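Local structure of beta subunit of a putative Aromatic-ring-hydroxylating dioxygenase (Novosphingobium aromaticivorans DSM 12444, 3EBY) at residues C148-T152 with L153-T157. The protein is probably the beta subunit of an aromatic-ring-hydroxylating dioxygenase, the non-catalytic partner of an iron-containing alpha subunit in enzymes of this family. Numbering follows the deposited sequence.
Sequences CIYDT and LRIAT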
loop_
_atom_site.group_PDB
_atom_site.type_symbol
_atom_site.label_atom_id
_atom_site.label_comp_id
_atom_site.label_asym_id
_atom_site.label_seq_id
_atom_site.Cartn_x
_atom_site.Cartn_y
_atom_site.Cartn_z
ATOM N N CYS A 148 9.423 11.952 9.108
ATOM C CA CYS A 148 8.137 11.258 9.110
ATOM C C CYS A 148 7.099 12.232 9.610
ATOM O O CYS A 148 7.085 12.583 10.808
ATOM C CB CYS A 148 8.194 10.039 10.051
ATOM S SG CYS A 148 9.589 8.902 9.767
ATOM N N ILE A 149 6.339 12.798 8.673
ATOM C CA ILE A 149 5.326 13.819 8.997
ATOM C C ILE A 149 3.966 13.122 9.244
ATOM O O ILE A 149 3.363 12.561 8.304
ATOM C CB ILE A 149 5.174 14.868 7.839
ATOM C CG1 ILE A 149 6.521 15.520 7.501
ATOM C CG2 ILE A 149 4.111 15.938 8.235
ATOM C CD1 ILE A 149 6.449 16.593 6.416
ATOM N N TYR A 150 3.533 13.065 10.511
ATOM C CA TYR A 150 2.464 12.147 10.887
ATOM C C TYR A 150 1.161 12.821 11.337
ATOM O O TYR A 150 1.153 13.967 11.843
ATOM C CB TYR A 150 2.950 11.129 11.938
ATOM C CG TYR A 150 3.159 11.740 13.332
ATOM C CD1 TYR A 150 2.119 11.799 14.246
ATOM C CD2 TYR A 150 4.395 12.263 13.709
ATOM C CE1 TYR A 150 2.307 12.360 15.515
ATOM C CE2 TYR A 150 4.587 12.825 14.989
ATOM C CZ TYR A 150 3.536 12.897 15.858
ATOM O OH TYR A 150 3.731 13.440 17.128
ATOM N N ASP A 151 0.068 12.102 11.110
ATOM C CA ASP A 151 -1.280 12.589 11.379
ATOM C C ASP A 151 -1.800 12.151 12.762
ATOM O O ASP A 151 -2.423 12.934 13.459
ATOM C CB ASP A 151 -2.239 12.081 10.279
ATOM C CG ASP A 151 -1.908 12.639 8.921
ATOM O OD1 ASP A 151 -1.174 13.664 8.876
ATOM O OD2 ASP A 151 -2.320 12.014 7.915
ATOM N N THR A 152 -1.488 10.916 13.146
ATOM C CA THR A 152 -2.078 10.245 14.308
ATOM C C THR A 152 -1.526 10.824 15.621
ATOM O O THR A 152 -0.318 10.831 15.834
ATOM C CB THR A 152 -1.787 8.741 14.256
ATOM O OG1 THR A 152 -1.995 8.255 12.909
ATOM C CG2 THR A 152 -2.685 7.953 15.246
ATOM N N LEU A 153 -2.426 11.242 16.510
ATOM C CA LEU A 153 -2.048 12.019 17.729
ATOM C C LEU A 153 -1.202 11.209 18.711
ATOM O O LEU A 153 -0.125 11.646 19.149
ATOM C CB LEU A 153 -3.320 12.491 18.458
ATOM C CG LEU A 153 -3.157 13.234 19.802
ATOM C CD1 LEU A 153 -2.250 14.448 19.655
ATOM C CD2 LEU A 153 -4.522 13.645 20.353
ATOM N N ARG A 154 -1.727 10.057 19.108
ATOM C CA ARG A 154 -1.068 9.255 20.109
ATOM C C ARG A 154 0.054 8.506 19.431
ATOM O O ARG A 154 -0.088 8.073 18.300
ATOM C CB ARG A 154 -2.053 8.309 20.780
ATOM C CG ARG A 154 -3.059 9.017 21.709
ATOM C CD ARG A 154 -2.434 9.379 23.104
ATOM N NE ARG A 154 -1.676 10.641 23.084
ATOM C CZ ARG A 154 -2.209 11.852 23.268
ATOM N NH1 ARG A 154 -3.504 11.987 23.533
ATOM N NH2 ARG A 154 -1.437 12.936 23.203
ATOM N N ILE A 155 1.232 8.615 20.013
ATOM C CA ILE A 155 2.401 7.946 19.508
ATOM C C ILE A 155 3.211 7.585 20.749
ATOM O O ILE A 155 3.117 8.283 21.777
ATOM C CB ILE A 155 3.196 8.868 18.552
ATOM C CG1 ILE A 155 4.317 8.110 17.831
ATOM C CG2 ILE A 155 3.761 10.087 19.297
ATOM C CD1 ILE A 155 4.979 8.921 16.749
ATOM N N ALA A 156 3.938 6.471 20.686
ATOM C CA ALA A 156 4.744 6.034 21.840
ATOM C C ALA A 156 5.775 7.096 22.185
ATOM O O ALA A 156 6.467 7.610 21.296
ATOM C CB ALA A 156 5.447 4.730 21.532
ATOM N N THR A 157 5.955 7.352 23.480
ATOM C CA THR A 157 6.993 8.269 23.928
ATOM C C THR A 157 8.049 7.599 24.813
ATOM O O THR A 157 9.062 8.230 25.156
ATOM C CB THR A 157 6.408 9.487 24.669
ATOM O OG1 THR A 157 5.743 9.064 25.876
ATOM C CG2 THR A 157 5.426 10.248 23.761
HETATM O O HOH W 1 1.566 13.594 18.483
#
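Tyr-150 and Ile-155 pack against each other where the chain leaves strand 142-150 of an NTF2-like fold, the curved-sheet fold of ring-hydroxylating dioxygenase beta subunits, and turns into an extended loop.

The apolar part is a CD1 methyl laid over a ring. Ile-155 CD1 sits 4.2 Å above the plane of the Tyr-150 ring, over its centre, with Tyr-150 CE2 at 4.3 Å from Ile-155 CD1. The isoleucine reaches this far because CG1 is anti to its backbone N (chi1 -171°) and chi2, also extended at 172°, carries CD1 out over the ring. The other branch makes a separate contact, Ile-155 CG2 lying 4.0 Å from Tyr-150 OH. Both side chains also rest on Val-47 of strand 43-49, and Tyr-150 and Ile-155 touch Asn-126 and Tyr-125 of strand 122-135, respectively; the contacts of Ile-155 with Val-47 and Tyr-125 lay this loop residue against the same sheet that carries Tyr-150.

The polar link is indirect. One water lies near the ring plane at the phenol edge, 2.6 Å from Tyr-150 OH, and donates to the carbonyl of Leu-153, its oxygen 2.7 Å from Leu-153 O. It thus ties the end of the tyrosine to the backbone carbonyl three residues on.

At the bend itself the partners lie elsewhere. Thr-152 OG1 is hydrogen-bonded to Ala-127 N and to Thr-122 OG1 of the second subunit, while Asp-151 forms a salt bridge with Arg-50. The backbone of Leu-153 also bonds to that second subunit, placing this corner at a subunit interface.

Thr-152 points its methyl along the following chain: CG2, anti to the backbone N, lies 3.5 Å from Leu-153 N and 4.0 Å from Arg-154 O.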